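Tyrosine--tRNA ligase (Archaeoglobus fulgidus, PDB 2CYB) catalyses the ATP-dependent attachment of tyrosine to its cognate tRNA, first forming tyrosyl-AMP and then passing the tyrosyl group to the acceptor end. Local coordinates at residues A35-E40 with M50-K55; I10-E15 with L56-E61; Y92-F97 with A107-G112. All coordinates share one frame; numbering follows the deposited sequence.

Interaction 1 of 3, residues A35-E40 with M50-K55; sequences AYVGYE and MMTVQK. With TYR (tyrosine), chain C.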
loop_
_atom_site.group_PDB
_atom_site.type_symbol
_atom_site.label_atom_id
_atom_site.label_comp_id
_atom_site.label_asym_id
_atom_site.label_seq_id
_atom_site.Cartn_x
_atom_site.Cartn_y
_atom_site.Cartn_z
ATOM N N ALA A 35 18.186 -1.482 -20.263
ATOM C CA ALA A 35 16.845 -2.045 -20.357
ATOM C C ALA A 35 16.712 -3.163 -19.331
ATOM O O ALA A 35 17.708 -3.735 -18.885
ATOM C CB ALA A 35 16.599 -2.595 -21.756
ATOM N N TYR A 36 15.477 -3.468 -18.946
ATOM C CA TYR A 36 15.241 -4.541 -17.992
ATOM C C TYR A 36 13.867 -5.142 -18.200
ATOM O O TYR A 36 13.044 -4.614 -18.940
ATOM C CB TYR A 36 15.314 -4.029 -16.532
ATOM C CG TYR A 36 13.972 -3.650 -15.890
ATOM C CD1 TYR A 36 13.582 -4.202 -14.662
ATOM C CD2 TYR A 36 13.114 -2.726 -16.493
ATOM C CE1 TYR A 36 12.376 -3.840 -14.050
ATOM C CE2 TYR A 36 11.904 -2.357 -15.895
ATOM C CZ TYR A 36 11.545 -2.916 -14.673
ATOM O OH TYR A 36 10.368 -2.530 -14.073
ATOM N N VAL A 37 13.657 -6.261 -17.527
ATOM C CA VAL A 37 12.374 -6.935 -17.490
ATOM C C VAL A 37 12.349 -7.445 -16.064
ATOM O O VAL A 37 13.384 -7.847 -15.513
ATOM C CB VAL A 37 12.253 -8.152 -18.442
ATOM C CG1 VAL A 37 10.866 -8.799 -18.242
ATOM C CG2 VAL A 37 12.403 -7.721 -19.897
ATOM N N GLY A 38 11.178 -7.398 -15.452
ATOM C CA GLY A 38 11.057 -7.893 -14.098
ATOM C C GLY A 38 10.213 -9.140 -14.137
ATOM O O GLY A 38 9.296 -9.242 -14.951
ATOM N N TYR A 39 10.528 -10.097 -13.270
ATOM C CA TYR A 39 9.772 -11.343 -13.206
ATOM C C TYR A 39 9.441 -11.752 -11.777
ATOM O O TYR A 39 10.316 -11.748 -10.912
ATOM C CB TYR A 39 10.566 -12.502 -13.816
ATOM C CG TYR A 39 10.983 -12.335 -15.257
ATOM C CD1 TYR A 39 12.248 -11.830 -15.582
ATOM C CD2 TYR A 39 10.141 -12.730 -16.299
ATOM C CE1 TYR A 39 12.666 -11.729 -16.907
ATOM C CE2 TYR A 39 10.553 -12.629 -17.635
ATOM C CZ TYR A 39 11.820 -12.130 -17.926
ATOM O OH TYR A 39 12.248 -12.030 -19.232
ATOM N N GLU A 40 8.186 -12.115 -11.529
ATOM C CA GLU A 40 7.822 -12.617 -10.202
ATOM C C GLU A 40 8.398 -14.034 -10.247
ATOM O O GLU A 40 8.100 -14.788 -11.167
ATOM C CB GLU A 40 6.306 -12.724 -10.035
ATOM C CG GLU A 40 5.545 -11.426 -10.087
ATOM C CD GLU A 40 4.064 -11.631 -9.813
ATOM O OE1 GLU A 40 3.262 -10.754 -10.186
ATOM O OE2 GLU A 40 3.703 -12.670 -9.220
ATOM N N MET A 50 10.210 -16.817 -22.104
ATOM C CA MET A 50 11.160 -16.815 -23.211
ATOM C C MET A 50 10.857 -15.709 -24.219
ATOM O O MET A 50 11.729 -15.296 -24.978
ATOM C CB MET A 50 11.173 -18.190 -23.887
ATOM C CG MET A 50 11.685 -19.295 -22.971
ATOM S SD MET A 50 11.663 -20.956 -23.670
ATOM C CE MET A 50 10.328 -21.693 -22.762
ATOM N N MET A 51 9.623 -15.224 -24.208
ATOM C CA MET A 51 9.205 -14.146 -25.099
ATOM C C MET A 51 9.999 -12.878 -24.761
ATOM O O MET A 51 10.612 -12.254 -25.637
ATOM C CB MET A 51 7.712 -13.876 -24.906
ATOM C CG MET A 51 7.173 -12.682 -25.669
ATOM S SD MET A 51 7.155 -12.968 -27.441
ATOM C CE MET A 51 6.398 -14.517 -27.482
ATOM N N THR A 52 9.986 -12.507 -23.483
ATOM C CA THR A 52 10.690 -11.316 -23.028
ATOM C C THR A 52 12.181 -11.567 -22.881
ATOM O O THR A 52 12.986 -10.645 -23.002
ATOM C CB THR A 52 10.105 -10.782 -21.691
ATOM O OG1 THR A 52 10.035 -11.839 -20.725
ATOM C CG2 THR A 52 8.712 -10.201 -21.917
ATOM N N VAL A 53 12.558 -12.814 -22.627
ATOM C CA VAL A 53 13.973 -13.137 -22.506
ATOM C C VAL A 53 14.639 -12.924 -23.862
ATOM O O VAL A 53 15.722 -12.336 -23.951
ATOM C CB VAL A 53 14.181 -14.593 -22.051
ATOM C CG1 VAL A 53 15.613 -15.029 -22.321
ATOM C CG2 VAL A 53 13.875 -14.713 -20.560
ATOM N N GLN A 54 13.979 -13.387 -24.920
ATOM C CA GLN A 54 14.516 -13.238 -26.270
ATOM C C GLN A 54 14.675 -11.763 -26.615
ATOM O O GLN A 54 15.647 -11.376 -27.260
ATOM C CB GLN A 54 13.602 -13.927 -27.298
ATOM C CG GLN A 54 14.034 -13.735 -28.763
ATOM C CD GLN A 54 15.386 -14.355 -29.077
ATOM O OE1 GLN A 54 16.268 -13.700 -29.634
ATOM N NE2 GLN A 54 15.552 -15.625 -28.729
ATOM N N LYS A 55 13.732 -10.934 -26.174
ATOM C CA LYS A 55 13.821 -9.511 -26.455
ATOM C C LYS A 55 15.022 -8.908 -25.727
ATOM O O LYS A 55 15.691 -8.022 -26.257
ATOM C CB LYS A 55 12.524 -8.800 -26.058
ATOM C CG LYS A 55 12.513 -7.306 -26.352
ATOM C CD LYS A 55 13.037 -6.987 -27.756
ATOM C CE LYS A 55 12.213 -7.648 -28.857
ATOM N NZ LYS A 55 12.820 -7.438 -30.212
HETATM N N TYR C . 4.442 -7.163 -13.324
HETATM C CA TYR C . 5.350 -8.130 -13.987
HETATM C C TYR C . 4.593 -9.378 -14.433
HETATM O O TYR C . 5.235 -10.274 -15.004
HETATM C CB TYR C . 6.487 -8.500 -13.028
HETATM C CG TYR C . 7.327 -7.296 -12.673
HETATM C CD1 TYR C . 7.515 -6.908 -11.346
HETATM C CD2 TYR C . 7.935 -6.538 -13.681
HETATM C CE1 TYR C . 8.300 -5.785 -11.029
HETATM C CE2 TYR C . 8.708 -5.431 -13.383
HETATM C CZ TYR C . 8.891 -5.057 -12.057
HETATM O OH TYR C . 9.679 -3.969 -11.777
HETATM O OXT TYR C . 3.363 -9.435 -14.220
#
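A buried hydroxyl pair ties strand to helix here: Tyr39 OH and Thr52 OG1 lie 2.7 Å apart in a hydrogen bond that either side could donate, between residues that are all buried. Thr52 OG1 sits at the edge of the Tyr39 ring, near its plane. It also bonds to the carbonyl of His49 one turn back, which is made possible by its chi1 of 52°, the rotamer that tucks the hydroxyl against the helix backbone. The remaining touches are made by valine methyl groups. Val37 CG1 lies over one face of the Tyr39 ring, offset toward the rim, and reaches Thr52 OG1 at 4.0 Å. Val53 CG2 comes within 3.4 Å of Tyr39 OH, the two side chains crossing at about a right angle. Residues 35-39 and 50-55 run nearly antiparallel, their axes 9.3 Å apart at an angle of 162°. Alternate strand residues serve the substrate: Tyr36 OH is 2.8 Å from the hydroxyl of the bound tyrosine, and Gly38 O is 3.3 Å from its CD2, where any side chain on Gly38 would collide with the ligand ring. This is the first beta-alpha-beta unit of the class I synthetase Rossmann fold, with the HIGH motif leading into its helix.

Interaction 2 of 3, residues I10-E15 with L56-E61; sequences ITRNAE and LMDLQE
This is a mixed contact, a salt bridge beside a small apolar patch, joining the end of the N-terminal helix 3-11 and the turn after it to the last turns of helix 47-61. The polar half is Arg12 with Asp58. Arg12 NH1 stands 3.1 Å from Asp58 OD2, and the hydrogen bond within this salt bridge is weak, its N-H...O angle only 131°. The carboxylate oxygen lies at the edge of the guanidinium, near its plane, but the two flat groups are turned 72° against each other, which rules out a flat two-pronged pairing. A water makes good the second link: it accepts from Arg12 NE at 3.0 Å and donates to Asp58 OD1 at 2.6 Å. Arg12 runs extended from the backbone and then bends at chi3 (68°), turning the guanidinium across the end of the aspartate. Asp58 OD1 has a further and stronger partner in Lys55 NZ, one turn earlier on the same helix. With a leucine in place of Asp58, Arg12 and Lys55 would probably be left without their shared carboxylate, and the water would lose its acceptor. In the apolar half, Leu59 CD2 meets the side of Ile10, 3.8 Å from CG2 and 3.9 Å from CG1, the two side chains crossing at about a right angle. The turn itself is a type II beta turn from Thr11 to Ala14, closed by the bond from Ala14 N to Thr11 O. Around this contact, Phe64 touches both Ile10 and Leu59, helix 20-28 packs on Ile10 through Leu23 and Ile27, Pro261 of helix 250-263 touches Arg12, and Ile66 of strand 65-70 lies against Leu59.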
loop_
_atom_site.group_PDB
_atom_site.type_symbol
_atom_site.label_atom_id
_atom_site.label_comp_id
_atom_site.label_asym_id
_atom_site.label_seq_id
_atom_site.Cartn_x
_atom_site.Cartn_y
_atom_site.Cartn_z
ATOM N N ILE A 10 15.728 -4.286 -32.290
ATOM C CA ILE A 10 15.077 -3.954 -31.027
ATOM C C ILE A 10 13.568 -4.070 -31.135
ATOM O O ILE A 10 12.912 -4.607 -30.246
ATOM C CB ILE A 10 15.419 -2.510 -30.563
ATOM C CG1 ILE A 10 16.892 -2.421 -30.161
ATOM C CG2 ILE A 10 14.539 -2.121 -29.377
ATOM C CD1 ILE A 10 17.347 -1.022 -29.820
ATOM N N THR A 11 13.012 -3.583 -32.233
ATOM C CA THR A 11 11.568 -3.620 -32.385
ATOM C C THR A 11 11.020 -4.898 -32.987
ATOM O O THR A 11 9.804 -5.046 -33.108
ATOM C CB THR A 11 11.085 -2.438 -33.220
ATOM O OG1 THR A 11 11.731 -2.462 -34.497
ATOM C CG2 THR A 11 11.419 -1.138 -32.521
ATOM N N ARG A 12 11.903 -5.818 -33.361
ATOM C CA ARG A 12 11.464 -7.080 -33.952
ATOM C C ARG A 12 10.543 -7.812 -32.989
ATOM O O ARG A 12 10.876 -8.007 -31.814
ATOM C CB ARG A 12 12.660 -7.979 -34.278
ATOM C CG ARG A 12 12.264 -9.330 -34.896
ATOM C CD ARG A 12 13.490 -10.154 -35.289
ATOM N NE ARG A 12 14.260 -10.611 -34.133
ATOM C CZ ARG A 12 15.463 -11.174 -34.212
ATOM N NH1 ARG A 12 16.098 -11.567 -33.111
ATOM N NH2 ARG A 12 16.041 -11.336 -35.395
ATOM N N ASN A 13 9.383 -8.207 -33.499
ATOM C CA ASN A 13 8.398 -8.930 -32.716
ATOM C C ASN A 13 7.843 -8.156 -31.529
ATOM O O ASN A 13 7.273 -8.742 -30.612
ATOM C CB ASN A 13 8.982 -10.258 -32.238
ATOM C CG ASN A 13 9.135 -11.263 -33.373
ATOM O OD1 ASN A 13 8.435 -11.177 -34.383
ATOM N ND2 ASN A 13 10.032 -12.220 -33.203
ATOM N N ALA A 14 8.018 -6.842 -31.539
ATOM C CA ALA A 14 7.477 -6.024 -30.464
ATOM C C ALA A 14 6.094 -5.606 -30.925
ATOM O O ALA A 14 5.889 -5.315 -32.102
ATOM C CB ALA A 14 8.343 -4.792 -30.229
ATOM N N GLU A 15 5.137 -5.579 -30.011
ATOM C CA GLU A 15 3.791 -5.173 -30.378
ATOM C C GLU A 15 3.654 -3.656 -30.347
ATOM O O GLU A 15 2.902 -3.069 -31.127
ATOM C CB GLU A 15 2.769 -5.802 -29.428
ATOM C CG GLU A 15 1.341 -5.347 -29.686
ATOM C CD GLU A 15 0.323 -6.096 -28.853
ATOM O OE1 GLU A 15 -0.858 -5.688 -28.854
ATOM O OE2 GLU A 15 0.700 -7.092 -28.201
ATOM N N LEU A 56 15.307 -9.391 -24.519
ATOM C CA LEU A 56 16.462 -8.887 -23.783
ATOM C C LEU A 56 17.747 -9.262 -24.522
ATOM O O LEU A 56 18.697 -8.481 -24.547
ATOM C CB LEU A 56 16.496 -9.441 -22.352
ATOM C CG LEU A 56 15.518 -8.805 -21.353
ATOM C CD1 LEU A 56 15.698 -9.441 -19.985
ATOM C CD2 LEU A 56 15.762 -7.300 -21.265
ATOM N N MET A 57 17.777 -10.450 -25.123
ATOM C CA MET A 57 18.956 -10.884 -25.872
ATOM C C MET A 57 19.101 -10.038 -27.131
ATOM O O MET A 57 20.214 -9.738 -27.557
ATOM C CB MET A 57 18.865 -12.373 -26.228
ATOM C CG MET A 57 19.030 -13.289 -25.024
ATOM S SD MET A 57 19.106 -15.045 -25.438
ATOM C CE MET A 57 20.863 -15.256 -25.629
ATOM N N ASP A 58 17.979 -9.651 -27.729
ATOM C CA ASP A 58 18.019 -8.794 -28.911
ATOM C C ASP A 58 18.651 -7.470 -28.478
ATOM O O ASP A 58 19.569 -6.969 -29.119
ATOM C CB ASP A 58 16.606 -8.492 -29.437
ATOM C CG ASP A 58 15.906 -9.713 -30.026
ATOM O OD1 ASP A 58 14.695 -9.601 -30.343
ATOM O OD2 ASP A 58 16.552 -10.768 -30.179
ATOM N N LEU A 59 18.149 -6.911 -27.380
ATOM C CA LEU A 59 18.640 -5.633 -26.861
ATOM C C LEU A 59 20.119 -5.649 -26.505
ATOM O O LEU A 59 20.843 -4.685 -26.775
ATOM C CB LEU A 59 17.812 -5.212 -25.637
ATOM C CG LEU A 59 16.443 -4.617 -25.974
ATOM C CD1 LEU A 59 15.489 -4.744 -24.787
ATOM C CD2 LEU A 59 16.618 -3.165 -26.381
ATOM N N GLN A 60 20.566 -6.738 -25.894
ATOM C CA GLN A 60 21.968 -6.878 -25.517
ATOM C C GLN A 60 22.817 -6.931 -26.794
ATOM O O GLN A 60 23.932 -6.405 -26.843
ATOM C CB GLN A 60 22.143 -8.153 -24.687
ATOM C CG GLN A 60 23.493 -8.311 -24.007
ATOM C CD GLN A 60 24.586 -8.710 -24.972
ATOM O OE1 GLN A 60 24.444 -9.681 -25.710
ATOM N NE2 GLN A 60 25.688 -7.965 -24.968
ATOM N N GLU A 61 22.272 -7.555 -27.834
ATOM C CA GLU A 61 22.972 -7.661 -29.109
ATOM C C GLU A 61 23.035 -6.293 -29.776
ATOM O O GLU A 61 23.944 -6.017 -30.560
ATOM C CB GLU A 61 22.253 -8.650 -30.033
ATOM C CG GLU A 61 22.893 -8.786 -31.399
ATOM C CD GLU A 61 22.184 -9.797 -32.279
ATOM O OE1 GLU A 61 22.597 -9.957 -33.449
ATOM O OE2 GLU A 61 21.217 -10.431 -31.802
HETATM O O HOH W 1 12.975 -11.174 -31.501
#

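Interaction 3 of 3, residues Y92-F97 with A107-G112; sequences YNKKVF and AKFVLG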
loop_
_atom_site.group_PDB
_atom_site.type_symbol
_atom_site.label_atom_id
_atom_site.label_comp_id
_atom_site.label_asym_id
_atom_site.label_seq_id
_atom_site.Cartn_x
_atom_site.Cartn_y
_atom_site.Cartn_z
ATOM N N TYR A 92 16.381 -20.499 -8.524
ATOM C CA TYR A 92 16.147 -21.426 -9.618
ATOM C C TYR A 92 15.948 -20.654 -10.913
ATOM O O TYR A 92 16.499 -21.016 -11.953
ATOM C CB TYR A 92 14.910 -22.276 -9.339
ATOM C CG TYR A 92 14.439 -23.046 -10.548
ATOM C CD1 TYR A 92 15.272 -23.973 -11.175
ATOM C CD2 TYR A 92 13.171 -22.827 -11.083
ATOM C CE1 TYR A 92 14.853 -24.663 -12.309
ATOM C CE2 TYR A 92 12.741 -23.511 -12.218
ATOM C CZ TYR A 92 13.587 -24.425 -12.825
ATOM O OH TYR A 92 13.168 -25.099 -13.946
ATOM N N ASN A 93 15.147 -19.595 -10.848
ATOM C CA ASN A 93 14.885 -18.770 -12.024
ATOM C C ASN A 93 16.153 -18.151 -12.594
ATOM O O ASN A 93 16.315 -18.077 -13.811
ATOM C CB ASN A 93 13.887 -17.655 -11.689
ATOM C CG ASN A 93 12.455 -18.153 -11.600
ATOM O OD1 ASN A 93 11.525 -17.357 -11.464
ATOM N ND2 ASN A 93 12.267 -19.471 -11.676
ATOM N N LYS A 94 17.053 -17.691 -11.726
ATOM C CA LYS A 94 18.294 -17.092 -12.199
ATOM C C LYS A 94 19.079 -18.114 -13.012
ATOM O O LYS A 94 19.629 -17.791 -14.064
ATOM C CB LYS A 94 19.136 -16.589 -11.023
ATOM C CG LYS A 94 20.407 -15.835 -11.420
ATOM C CD LYS A 94 20.825 -14.894 -10.291
ATOM C CE LYS A 94 22.151 -15.269 -9.647
ATOM N NZ LYS A 94 23.318 -14.806 -10.445
ATOM N N LYS A 95 19.115 -19.351 -12.526
ATOM C CA LYS A 95 19.827 -20.421 -13.223
ATOM C C LYS A 95 19.247 -20.646 -14.616
ATOM O O LYS A 95 19.984 -20.782 -15.595
ATOM C CB LYS A 95 19.740 -21.725 -12.429
ATOM C CG LYS A 95 20.434 -21.682 -11.084
ATOM C CD LYS A 95 20.348 -23.033 -10.395
ATOM C CE LYS A 95 21.121 -23.036 -9.088
ATOM N NZ LYS A 95 21.100 -24.378 -8.439
ATOM N N VAL A 96 17.922 -20.680 -14.703
ATOM C CA VAL A 96 17.260 -20.897 -15.980
ATOM C C VAL A 96 17.535 -19.767 -16.957
ATOM O O VAL A 96 17.913 -20.015 -18.100
ATOM C CB VAL A 96 15.734 -21.050 -15.800
ATOM C CG1 VAL A 96 15.061 -21.233 -17.157
ATOM C CG2 VAL A 96 15.441 -22.235 -14.900
ATOM N N PHE A 97 17.341 -18.527 -16.514
ATOM C CA PHE A 97 17.579 -17.385 -17.385
ATOM C C PHE A 97 18.999 -17.402 -17.942
ATOM O O PHE A 97 19.224 -17.043 -19.100
ATOM C CB PHE A 97 17.307 -16.069 -16.646
ATOM C CG PHE A 97 15.842 -15.810 -16.390
ATOM C CD1 PHE A 97 14.917 -15.900 -17.426
ATOM C CD2 PHE A 97 15.392 -15.466 -15.118
ATOM C CE1 PHE A 97 13.558 -15.652 -17.201
ATOM C CE2 PHE A 97 14.038 -15.216 -14.884
ATOM C CZ PHE A 97 13.121 -15.310 -15.930
ATOM N N ALA A 107 24.069 -10.021 -18.764
ATOM C CA ALA A 107 22.977 -9.467 -17.970
ATOM C C ALA A 107 23.269 -9.446 -16.469
ATOM O O ALA A 107 23.937 -10.335 -15.942
ATOM C CB ALA A 107 21.703 -10.257 -18.238
ATOM N N LYS A 108 22.748 -8.428 -15.791
ATOM C CA LYS A 108 22.931 -8.273 -14.350
ATOM C C LYS A 108 21.646 -8.651 -13.624
ATOM O O LYS A 108 20.609 -8.012 -13.819
ATOM C CB LYS A 108 23.292 -6.823 -14.021
ATOM C CG LYS A 108 23.502 -6.540 -12.535
ATOM C CD LYS A 108 23.881 -5.080 -12.309
ATOM C CE LYS A 108 24.326 -4.815 -10.880
ATOM N NZ LYS A 108 23.248 -5.082 -9.891
ATOM N N PHE A 109 21.711 -9.684 -12.789
ATOM C CA PHE A 109 20.542 -10.114 -12.038
ATOM C C PHE A 109 20.442 -9.366 -10.716
ATOM O O PHE A 109 21.427 -9.227 -9.987
ATOM C CB PHE A 109 20.581 -11.626 -11.786
ATOM C CG PHE A 109 20.428 -12.450 -13.035
ATOM C CD1 PHE A 109 21.478 -12.570 -13.941
ATOM C CD2 PHE A 109 19.214 -13.063 -13.332
ATOM C CE1 PHE A 109 21.320 -13.283 -15.126
ATOM C CE2 PHE A 109 19.041 -13.778 -14.513
ATOM C CZ PHE A 109 20.095 -13.889 -15.414
ATOM N N VAL A 110 19.243 -8.870 -10.422
ATOM C CA VAL A 110 18.995 -8.133 -9.189
ATOM C C VAL A 110 17.786 -8.709 -8.457
ATOM O O VAL A 110 16.778 -9.062 -9.076
ATOM C CB VAL A 110 18.735 -6.629 -9.481
ATOM C CG1 VAL A 110 18.327 -5.897 -8.204
ATOM C CG2 VAL A 110 19.986 -5.994 -10.061
ATOM N N LEU A 111 17.905 -8.833 -7.141
ATOM C CA LEU A 111 16.804 -9.325 -6.323
ATOM C C LEU A 111 16.085 -8.087 -5.793
ATOM O O LEU A 111 16.710 -7.202 -5.211
ATOM C CB LEU A 111 17.318 -10.157 -5.143
ATOM C CG LEU A 111 16.895 -11.625 -5.017
ATOM C CD1 LEU A 111 17.385 -12.161 -3.679
ATOM C CD2 LEU A 111 15.386 -11.773 -5.108
ATOM N N GLY A 112 14.778 -8.015 -6.006
ATOM C CA GLY A 112 14.029 -6.864 -5.531
ATOM C C GLY A 112 14.308 -6.522 -4.073
ATOM O O GLY A 112 14.548 -5.358 -3.744
#
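A chi1 of -175° turns the Lys94 chain away from its backbone N, and its CG comes to rest over the ring of Phe109, whose side chain leaves the strand toward the helix, with CG anti to the carbonyl carbon (chi1 -68°). Lys94 CG sits 3.9 Å from the ring centroid and 23° off the normal, a CH-pi contact displaced toward the rim, with CD2 the nearest ring atom at 3.6 Å. The next methylene passes beyond the rim, Lys94 CD lying 3.6 Å from Phe109 CB. Bends at chi3 and chi4 then direct the ammonium group to Glu104, with which it forms a salt bridge, while CG and CD stay against Phe109. Phe97, one helical turn on, meets a different part of the same ring: its CB lies in plane at the edge, 3.6 Å from Phe109 CE2. The Phe109 ring is thus wedged against the helix, with Lys94 CG over one face and a phenylalanine CB at its rim, and no hydrogen bond crosses between the segments. Helix 83-99 here packs on strand 108-111, an outermost strand of the chain's mixed sheet. Neighbouring strand 65-70 contributes Leu70 against Lys94 and Val68 against Phe109.

Interactions 1 and 2 share helix 47-61, their centres 10 Å apart; along the chain, interaction 1 falls wholly between the two segments of interaction 2, and interaction 3 follows both. Lys55 joins the first two, its NZ probably bonding to the carbonyls of Ile10 and Arg12, while Val37 packs on Leu56. Interaction 3, its centre about 11 Å from that of interaction 1, belongs to the same mixed sheet and meets it where Phe97 touches Tyr39 and Val53. The centres of interactions 2 and 3 are about 19 Å apart, without touching. Strand 34-39, which carries Tyr36 and Gly38 of the tyrosine pocket, thus packs on helix 47-61, whose C-terminal turns meet residues 10-12 and whose Val53 meets Phe97 of helix 83-99.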